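Local coordinates for phosphate-binding protein (Xanthomonas axonopodis pv. citri, PDB 5UB3), which probably senses a small anionic ligand in the periplasm, as a two-lobed binding protein partnered with a diguanylate cyclase, and is seen here with chloride, at residues L25-P30 with P239-A244; R33-R38 with D221-Q226; E74-A79 with R274-V279. One frame throughout, in Å; residues are numbered along the deposited sequence.

Interaction 1: residues L25-P30 with P239-A244; sequences LDYVVP and PKAGPA
Y27, near the end of helix 14-28, and A241 of 239-244 illustrate how a single aromatic ring can join two parts of a lobe without any direct polar bond between them. Their CA atoms lie 6.6 Å apart, the nearest such pair across the two segments. The tyrosine ring leaves its helix with CG anti to the backbone N (chi1 176°), and chi2 near -88° turns it so that one face meets the alanine. The methyl group sits over that face in a CH-pi contact, with A241 CB 3.7 Å from the centroid of the Y27 ring and 19° off the ring normal. It is displaced toward the CE2-CZ bond, on the hydroxyl side: Y27 CE2 and CZ are each 3.6 Å from A241 CB.

K240 contributes its backbone and the root of its side chain. Its carbonyl O approaches Y27 CD2 obliquely at 3.8 Å, while K240 CB lies 4.1 Å from Y27 CE2. Beyond CB, bends at chi2 and chi4 carry the ammonium group off to one side of the contact.

The phenol is held at its tip by D238, whose OD2 hydrogen-bonds Y27 OH; the other carboxylate oxygen, OD1, takes the backbone N of K240. R31 adds a cation-pi contact to the same ring, and A235 of helix 222-235 touches both Y27 and A241. One aspartate thus ties the phenol to the turn that carries the methyl group: dispersion supplies the contact across the two segments, and the polar anchor beside it should limit how far the ring can shift.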
loop_
_atom_site.group_PDB
_atom_site.type_symbol
_atom_site.label_atom_id
_atom_site.label_comp_id
_atom_site.label_asym_id
_atom_site.label_seq_id
_atom_site.Cartn_x
_atom_site.Cartn_y
_atom_site.Cartn_z
ATOM N N LEU A 25 -9.205 -13.153 10.799
ATOM C CA LEU A 25 -8.395 -13.785 11.847
ATOM C C LEU A 25 -9.237 -14.803 12.579
ATOM O O LEU A 25 -8.786 -15.899 12.793
ATOM C CB LEU A 25 -7.850 -12.772 12.823
ATOM C CG LEU A 25 -6.927 -13.281 13.903
ATOM C CD1 LEU A 25 -5.571 -13.732 13.348
ATOM C CD2 LEU A 25 -6.788 -12.235 14.999
ATOM N N ASP A 26 -10.478 -14.451 12.909
ATOM C CA ASP A 26 -11.435 -15.401 13.548
ATOM C C ASP A 26 -11.792 -16.585 12.682
ATOM O O ASP A 26 -11.977 -17.658 13.198
ATOM C CB ASP A 26 -12.689 -14.710 14.023
ATOM C CG ASP A 26 -12.413 -13.768 15.190
ATOM O OD1 ASP A 26 -11.290 -13.761 15.706
ATOM O OD2 ASP A 26 -13.293 -13.033 15.592
ATOM N N TYR A 27 -11.811 -16.399 11.385
ATOM C CA TYR A 27 -11.943 -17.512 10.442
ATOM C C TYR A 27 -10.658 -18.377 10.388
ATOM O O TYR A 27 -10.717 -19.632 10.414
ATOM C CB TYR A 27 -12.322 -16.955 9.073
ATOM C CG TYR A 27 -12.375 -18.008 8.032
ATOM C CD1 TYR A 27 -11.222 -18.350 7.330
ATOM C CD2 TYR A 27 -13.562 -18.698 7.761
ATOM C CE1 TYR A 27 -11.238 -19.347 6.377
ATOM C CE2 TYR A 27 -13.590 -19.685 6.789
ATOM C CZ TYR A 27 -12.426 -20.000 6.103
ATOM O OH TYR A 27 -12.362 -20.964 5.136
ATOM N N VAL A 28 -9.495 -17.728 10.361
ATOM C CA VAL A 28 -8.222 -18.456 10.170
ATOM C C VAL A 28 -7.830 -19.326 11.397
ATOM O O VAL A 28 -7.464 -20.502 11.270
ATOM C CB VAL A 28 -7.111 -17.440 9.822
ATOM C CG1 VAL A 28 -5.720 -17.982 9.993
ATOM C CG2 VAL A 28 -7.345 -16.951 8.389
ATOM N N VAL A 29 -7.926 -18.723 12.570
ATOM C CA VAL A 29 -7.367 -19.289 13.822
ATOM C C VAL A 29 -7.845 -20.701 14.103
ATOM O O VAL A 29 -7.010 -21.629 14.235
ATOM C CB VAL A 29 -7.519 -18.308 15.015
ATOM C CG1 VAL A 29 -7.272 -18.954 16.414
ATOM C CG2 VAL A 29 -6.557 -17.149 14.851
ATOM N N PRO A 30 -9.158 -20.904 14.113
ATOM C CA PRO A 30 -9.587 -22.296 14.350
ATOM C C PRO A 30 -9.065 -23.271 13.329
ATOM O O PRO A 30 -8.835 -24.443 13.652
ATOM C CB PRO A 30 -11.088 -22.228 14.223
ATOM C CG PRO A 30 -11.449 -20.811 14.482
ATOM C CD PRO A 30 -10.283 -19.957 14.119
ATOM N N PRO A 239 -17.808 -20.240 1.592
ATOM C CA PRO A 239 -18.843 -19.269 1.942
ATOM C C PRO A 239 -18.730 -18.763 3.362
ATOM O O PRO A 239 -19.051 -17.591 3.631
ATOM C CB PRO A 239 -20.147 -20.070 1.750
ATOM C CG PRO A 239 -19.820 -20.994 0.639
ATOM C CD PRO A 239 -18.391 -21.401 0.879
ATOM N N LYS A 240 -18.250 -19.606 4.275
ATOM C CA LYS A 240 -18.100 -19.142 5.672
ATOM C C LYS A 240 -17.041 -18.040 5.774
ATOM O O LYS A 240 -17.002 -17.325 6.762
ATOM C CB LYS A 240 -17.687 -20.294 6.596
ATOM C CG LYS A 240 -18.684 -21.440 6.686
ATOM C CD LYS A 240 -18.922 -21.805 8.151
ATOM C CE LYS A 240 -19.822 -23.026 8.317
ATOM N NZ LYS A 240 -19.105 -24.280 7.937
ATOM N N ALA A 241 -16.192 -17.902 4.739
ATOM C CA ALA A 241 -15.150 -16.842 4.683
ATOM C C ALA A 241 -15.596 -15.550 3.961
ATOM O O ALA A 241 -14.870 -14.539 3.990
ATOM C CB ALA A 241 -13.884 -17.419 4.050
ATOM N N GLY A 242 -16.800 -15.570 3.359
ATOM C CA GLY A 242 -17.311 -14.465 2.549
ATOM C C GLY A 242 -17.371 -13.128 3.235
ATOM O O GLY A 242 -16.715 -12.176 2.794
ATOM N N PRO A 243 -18.158 -13.018 4.315
ATOM C CA PRO A 243 -18.163 -11.738 5.021
ATOM C C PRO A 243 -16.781 -11.297 5.493
ATOM O O PRO A 243 -16.413 -10.125 5.369
ATOM C CB PRO A 243 -19.077 -12.022 6.215
ATOM C CG PRO A 243 -20.058 -12.988 5.614
ATOM C CD PRO A 243 -19.219 -13.910 4.813
ATOM N N ALA A 244 -16.020 -12.234 6.035
ATOM C CA ALA A 244 -14.664 -11.923 6.546
ATOM C C ALA A 244 -13.765 -11.373 5.433
ATOM O O ALA A 244 -13.016 -10.434 5.648
ATOM C CB ALA A 244 -14.031 -13.170 7.166
#

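Interaction 2: residues R33-R38 with D221-Q226; sequences REVGIR and DPAVEQ
V35 lies beside V224 with their CA atoms 5.7 Å apart, where the chain leaving a 3-10 segment that ends at E34 passes the first turn of helix 222-235, which D221 opens from the N-cap position. G36 then turns the backbone with a positive phi of 92°.

V35 divides its two methyls between A223 and V224, successive residues of the helix. CG1, anti to its own carbonyl carbon (chi1 -67°), reaches over A223, with V35 CG1 coming within 3.4 Å of A223 O and 4.0 Å of A223 CB. CG2 occupies the position between backbone N and carbonyl carbon, and from there it faces the next residue: V35 CG2 is 4.1 Å from V224 CG2. The same V224 methyl also rests against the backbone of the loop, V224 CG2 being 3.7 Å from V35 O. V224 has its other branch, CG1, anti to the backbone N, which directs it to I37, and V224 CG1 stands 4.4 Å from I37 CD1. The methyls of V224 are therefore shared between the two loop residues that flank G36.

M32 extends this apolar patch by touching both I37 and V224. Nearby, E34 forms a salt bridge with R227, one turn further along the same helix, so a charged link lies beside the methyl contacts. No hydrogen bond joins the two segments themselves. What holds the loop against the helix start across this contact is van der Waals contact of valine and isoleucine methyls with A223, V224 and their backbone, an interaction with little directional demand.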
loop_
_atom_site.group_PDB
_atom_site.type_symbol
_atom_site.label_atom_id
_atom_site.label_comp_id
_atom_site.label_asym_id
_atom_site.label_seq_id
_atom_site.Cartn_x
_atom_site.Cartn_y
_atom_site.Cartn_z
ATOM N N ARG A 33 -5.401 -25.099 14.090
ATOM C CA ARG A 33 -5.124 -25.807 15.350
ATOM C C ARG A 33 -4.121 -26.896 15.219
ATOM O O ARG A 33 -3.313 -27.129 16.113
ATOM C CB ARG A 33 -6.381 -26.410 15.960
ATOM C CG ARG A 33 -6.140 -26.612 17.440
ATOM C CD ARG A 33 -7.234 -27.396 18.101
ATOM N NE ARG A 33 -6.839 -27.589 19.484
ATOM C CZ ARG A 33 -6.940 -26.658 20.429
ATOM N NH1 ARG A 33 -7.440 -25.433 20.186
ATOM N NH2 ARG A 33 -6.534 -26.966 21.641
ATOM N N GLU A 34 -4.152 -27.549 14.068
ATOM C CA GLU A 34 -3.279 -28.672 13.815
ATOM C C GLU A 34 -1.800 -28.242 13.637
ATOM O O GLU A 34 -0.921 -29.097 13.646
ATOM C CB GLU A 34 -3.859 -29.545 12.683
ATOM C CG GLU A 34 -3.484 -29.154 11.252
ATOM C CD GLU A 34 -4.518 -28.365 10.447
ATOM O OE1 GLU A 34 -4.849 -27.189 10.841
ATOM O OE2 GLU A 34 -4.919 -28.930 9.379
ATOM N N VAL A 35 -1.506 -26.926 13.549
ATOM C CA VAL A 35 -0.095 -26.485 13.574
ATOM C C VAL A 35 0.233 -25.717 14.837
ATOM O O VAL A 35 1.197 -24.962 14.879
ATOM C CB VAL A 35 0.308 -25.692 12.311
ATOM C CG1 VAL A 35 0.299 -26.592 11.076
ATOM C CG2 VAL A 35 -0.602 -24.493 12.098
ATOM N N GLY A 36 -0.540 -25.953 15.884
ATOM C CA GLY A 36 -0.215 -25.436 17.175
ATOM C C GLY A 36 -0.853 -24.079 17.458
ATOM O O GLY A 36 -0.684 -23.567 18.540
ATOM N N ILE A 37 -1.596 -23.488 16.514
ATOM C CA ILE A 37 -2.235 -22.160 16.797
ATOM C C ILE A 37 -3.497 -22.380 17.602
ATOM O O ILE A 37 -4.325 -23.174 17.217
ATOM C CB ILE A 37 -2.526 -21.381 15.525
ATOM C CG1 ILE A 37 -1.201 -21.074 14.798
ATOM C CG2 ILE A 37 -3.324 -20.133 15.785
ATOM C CD1 ILE A 37 -0.178 -20.243 15.556
ATOM N N ARG A 38 -3.601 -21.691 18.736
ATOM C CA ARG A 38 -4.770 -21.762 19.574
ATOM C C ARG A 38 -5.543 -20.458 19.592
ATOM O O ARG A 38 -6.723 -20.459 19.861
ATOM C CB ARG A 38 -4.380 -22.079 21.014
ATOM C CG ARG A 38 -3.554 -23.325 21.186
ATOM C CD ARG A 38 -4.365 -24.572 20.998
ATOM N NE ARG A 38 -3.490 -25.716 21.300
ATOM C CZ ARG A 38 -3.424 -26.394 22.458
ATOM N NH1 ARG A 38 -4.229 -26.128 23.497
ATOM N NH2 ARG A 38 -2.548 -27.387 22.556
ATOM N N ASP A 221 7.372 -20.388 11.867
ATOM C CA ASP A 221 7.510 -21.832 11.803
ATOM C C ASP A 221 6.982 -22.354 10.430
ATOM O O ASP A 221 5.877 -22.020 10.020
ATOM C CB ASP A 221 6.758 -22.408 12.991
ATOM C CG ASP A 221 6.533 -23.899 12.889
ATOM O OD1 ASP A 221 7.402 -24.605 12.387
ATOM O OD2 ASP A 221 5.468 -24.352 13.327
ATOM N N PRO A 222 7.804 -23.123 9.692
ATOM C CA PRO A 222 7.410 -23.470 8.346
ATOM C C PRO A 222 6.077 -24.191 8.258
ATOM O O PRO A 222 5.426 -24.100 7.213
ATOM C CB PRO A 222 8.538 -24.429 7.887
ATOM C CG PRO A 222 9.705 -23.952 8.626
ATOM C CD PRO A 222 9.191 -23.557 9.972
ATOM N N ALA A 223 5.684 -24.927 9.302
ATOM C CA ALA A 223 4.348 -25.617 9.303
ATOM C C ALA A 223 3.178 -24.601 9.462
ATOM O O ALA A 223 2.097 -24.731 8.885
ATOM C CB ALA A 223 4.283 -26.673 10.377
ATOM N N VAL A 224 3.434 -23.557 10.216
ATOM C CA VAL A 224 2.436 -22.496 10.394
ATOM C C VAL A 224 2.304 -21.770 9.079
ATOM O O VAL A 224 1.211 -21.541 8.620
ATOM C CB VAL A 224 2.809 -21.566 11.562
ATOM C CG1 VAL A 224 1.863 -20.385 11.686
ATOM C CG2 VAL A 224 2.777 -22.354 12.866
ATOM N N GLU A 225 3.444 -21.442 8.485
ATOM C CA GLU A 225 3.458 -20.777 7.208
ATOM C C GLU A 225 2.675 -21.564 6.148
ATOM O O GLU A 225 1.840 -21.022 5.446
ATOM C CB GLU A 225 4.874 -20.466 6.750
ATOM C CG GLU A 225 4.858 -19.838 5.374
ATOM C CD GLU A 225 6.155 -19.231 4.940
ATOM O OE1 GLU A 225 7.022 -18.922 5.734
ATOM O OE2 GLU A 225 6.325 -19.083 3.754
ATOM N N GLN A 226 2.967 -22.853 6.056
ATOM C CA GLN A 226 2.382 -23.702 5.042
ATOM C C GLN A 226 0.875 -23.824 5.198
ATOM O O GLN A 226 0.114 -23.794 4.219
ATOM C CB GLN A 226 3.120 -25.058 5.076
ATOM C CG GLN A 226 2.479 -26.197 4.304
ATOM C CD GLN A 226 3.321 -27.469 4.488
ATOM O OE1 GLN A 226 3.292 -28.113 5.557
ATOM N NE2 GLN A 226 4.114 -27.805 3.467
#

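Interaction 3: residues E74-A79 with R274-V279; sequences EQRGSA and RVRDHV
Q75, R76 and R276 all place CG anti to the carbonyl carbon; from there Q75 and R276 start out toward each other, R76 reaches across by its extended chain, and a bend at chi3 (72°) turns the R276 guanidinium. Within the two-lobed fold of periplasmic binding proteins, the contact ties the end of helix 67-75, closed by a Schellman motif at G77, to the end of the C-terminal helix 259-277, whose last turn also packs on helix 124-136. The backbones stay well apart, Q75 CA and R276 CA being 10.3 Å from each other, so only side chains span the distance.

Q75 remains extended beyond CG and runs antiparallel alongside R276, its amide almost in the plane of the guanidinium. Q75 NE2 is hydrogen-bonded to S269 OG, also on helix 259-277, so that one helix grips both ends of the amide and fixes its rotation.

R76 comes over one face of the R276 guanidinium in a tilted, offset stack, centres 4.1 Å apart and planes at 29°. The like charges would be expected to repel, R76 NH2 and R276 NH2 being 3.6 Å apart, but stacking leaves the N-H edges pointing outward to in-plane acceptors, which may offset part of the cost. One such edge is used here: R276 NH1 donates to a lone pair of Q75 OE1 at 2.9 Å, with an N-H...O angle of 166°.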
loop_
_atom_site.group_PDB
_atom_site.type_symbol
_atom_site.label_atom_id
_atom_site.label_comp_id
_atom_site.label_asym_id
_atom_site.label_seq_id
_atom_site.Cartn_x
_atom_site.Cartn_y
_atom_site.Cartn_z
ATOM N N GLU A 74 10.071 -6.496 3.409
ATOM C CA GLU A 74 11.033 -7.515 2.932
ATOM C C GLU A 74 12.461 -6.962 2.914
ATOM O O GLU A 74 13.387 -7.653 3.300
ATOM C CB GLU A 74 10.671 -8.047 1.547
ATOM C CG GLU A 74 11.439 -9.301 1.175
ATOM C CD GLU A 74 11.031 -9.881 -0.151
ATOM O OE1 GLU A 74 10.834 -11.097 -0.273
ATOM O OE2 GLU A 74 11.004 -9.111 -1.082
ATOM N N GLN A 75 12.628 -5.716 2.493
ATOM C CA GLN A 75 13.982 -5.126 2.407
ATOM C C GLN A 75 14.679 -4.996 3.726
ATOM O O GLN A 75 15.869 -5.193 3.809
ATOM C CB GLN A 75 13.950 -3.749 1.784
ATOM C CG GLN A 75 13.695 -3.801 0.316
ATOM C CD GLN A 75 13.345 -2.437 -0.242
ATOM O OE1 GLN A 75 13.425 -1.392 0.457
ATOM N NE2 GLN A 75 13.010 -2.417 -1.533
ATOM N N ARG A 76 13.917 -4.645 4.744
ATOM C CA ARG A 76 14.422 -4.648 6.089
ATOM C C ARG A 76 14.597 -6.065 6.645
ATOM O O ARG A 76 15.003 -6.198 7.765
ATOM C CB ARG A 76 13.534 -3.805 6.998
ATOM C CG ARG A 76 13.519 -2.338 6.592
ATOM C CD ARG A 76 12.565 -1.593 7.480
ATOM N NE ARG A 76 12.785 -0.167 7.371
ATOM C CZ ARG A 76 12.140 0.665 6.564
ATOM N NH1 ARG A 76 11.179 0.248 5.741
ATOM N NH2 ARG A 76 12.454 1.952 6.599
ATOM N N GLY A 77 14.341 -7.120 5.877
ATOM C CA GLY A 77 14.649 -8.484 6.343
ATOM C C GLY A 77 13.648 -9.105 7.304
ATOM O O GLY A 77 13.921 -10.152 7.900
ATOM N N SER A 78 12.479 -8.493 7.423
ATOM C CA SER A 78 11.556 -8.830 8.468
ATOM C C SER A 78 10.326 -9.691 8.013
ATOM O O SER A 78 9.626 -10.283 8.847
ATOM C CB SER A 78 11.165 -7.543 9.153
ATOM O OG SER A 78 10.366 -6.717 8.336
ATOM N N ALA A 79 10.160 -9.868 6.709
ATOM C CA ALA A 79 9.047 -10.599 6.151
ATOM C C ALA A 79 9.258 -11.055 4.685
ATOM O O ALA A 79 10.058 -10.473 3.942
ATOM C CB ALA A 79 7.830 -9.745 6.246
ATOM N N ARG A 274 15.432 2.015 -4.577
ATOM C CA ARG A 274 15.972 3.221 -5.213
ATOM C C ARG A 274 15.373 4.463 -4.618
ATOM O O ARG A 274 16.085 5.465 -4.377
ATOM C CB ARG A 274 15.693 3.165 -6.688
ATOM C CG ARG A 274 16.255 4.324 -7.462
ATOM C CD ARG A 274 15.815 4.220 -8.910
ATOM N NE ARG A 274 16.376 5.287 -9.707
ATOM C CZ ARG A 274 16.196 5.432 -11.020
ATOM N NH1 ARG A 274 15.446 4.598 -11.745
ATOM N NH2 ARG A 274 16.781 6.436 -11.601
ATOM N N VAL A 275 14.059 4.436 -4.388
ATOM C CA VAL A 275 13.398 5.561 -3.720
ATOM C C VAL A 275 14.025 5.782 -2.327
ATOM O O VAL A 275 14.359 6.911 -1.905
ATOM C CB VAL A 275 11.878 5.345 -3.604
ATOM C CG1 VAL A 275 11.255 6.420 -2.688
ATOM C CG2 VAL A 275 11.234 5.412 -4.975
ATOM N N ARG A 276 14.194 4.675 -1.629
ATOM C CA ARG A 276 14.753 4.740 -0.298
ATOM C C ARG A 276 16.191 5.253 -0.298
ATOM O O ARG A 276 16.580 6.023 0.569
ATOM C CB ARG A 276 14.690 3.404 0.322
ATOM C CG ARG A 276 13.293 3.046 0.768
ATOM C CD ARG A 276 13.367 1.706 1.432
ATOM N NE ARG A 276 14.031 1.841 2.732
ATOM C CZ ARG A 276 14.691 0.869 3.343
ATOM N NH1 ARG A 276 14.751 -0.360 2.827
ATOM N NH2 ARG A 276 15.268 1.127 4.520
ATOM N N ASP A 277 16.965 4.803 -1.268
ATOM C CA ASP A 277 18.363 5.202 -1.392
ATOM C C ASP A 277 18.462 6.699 -1.758
ATOM O O ASP A 277 19.356 7.369 -1.276
ATOM C CB ASP A 277 19.072 4.270 -2.365
ATOM C CG ASP A 277 19.314 2.904 -1.770
ATOM O OD1 ASP A 277 19.180 2.760 -0.530
ATOM O OD2 ASP A 277 19.654 1.976 -2.519
ATOM N N HIS A 278 17.499 7.247 -2.494
ATOM C CA HIS A 278 17.629 8.602 -3.070
ATOM C C HIS A 278 16.591 9.566 -2.503
ATOM O O HIS A 278 16.066 10.398 -3.228
ATOM C CB HIS A 278 17.659 8.522 -4.627
ATOM C CG HIS A 278 18.733 7.590 -5.161
ATOM N ND1 HIS A 278 20.061 7.962 -5.278
ATOM C CD2 HIS A 278 18.684 6.285 -5.549
ATOM C CE1 HIS A 278 20.770 6.944 -5.736
ATOM N NE2 HIS A 278 19.961 5.913 -5.905
ATOM N N VAL A 279 16.362 9.464 -1.186
ATOM C CA VAL A 279 15.474 10.360 -0.423
ATOM C C VAL A 279 16.013 10.674 1.002
ATOM O O VAL A 279 15.934 9.872 1.929
ATOM C CB VAL A 279 14.053 9.791 -0.371
ATOM C CG1 VAL A 279 13.231 10.453 0.716
ATOM C CG2 VAL A 279 13.353 9.974 -1.732
#

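In the fold
Interactions 1 and 2 are neighbours, their centres about 17 Å apart, and they touch where V29 CG1 packs on R38 O and I37 CG2. Both involve helix 222-235: its start meets 33-38 in interaction 2, while its A235 adjoins the pair of interaction 1. The chain between the two ends of interaction 1 contains both segments of interaction 2. Interaction 3 lies apart, its centre about 33 Å from that of interaction 1 and 29 Å from that of interaction 2, and its segments alternate with theirs. Interactions 1 and 2 thus join the N-terminal part of one lobe to late-sequence helices 222-235 and 242-247, while interaction 3 fastens helix 259-277, which also reaches helix 124-136, consistent with a chain crossing between lobes.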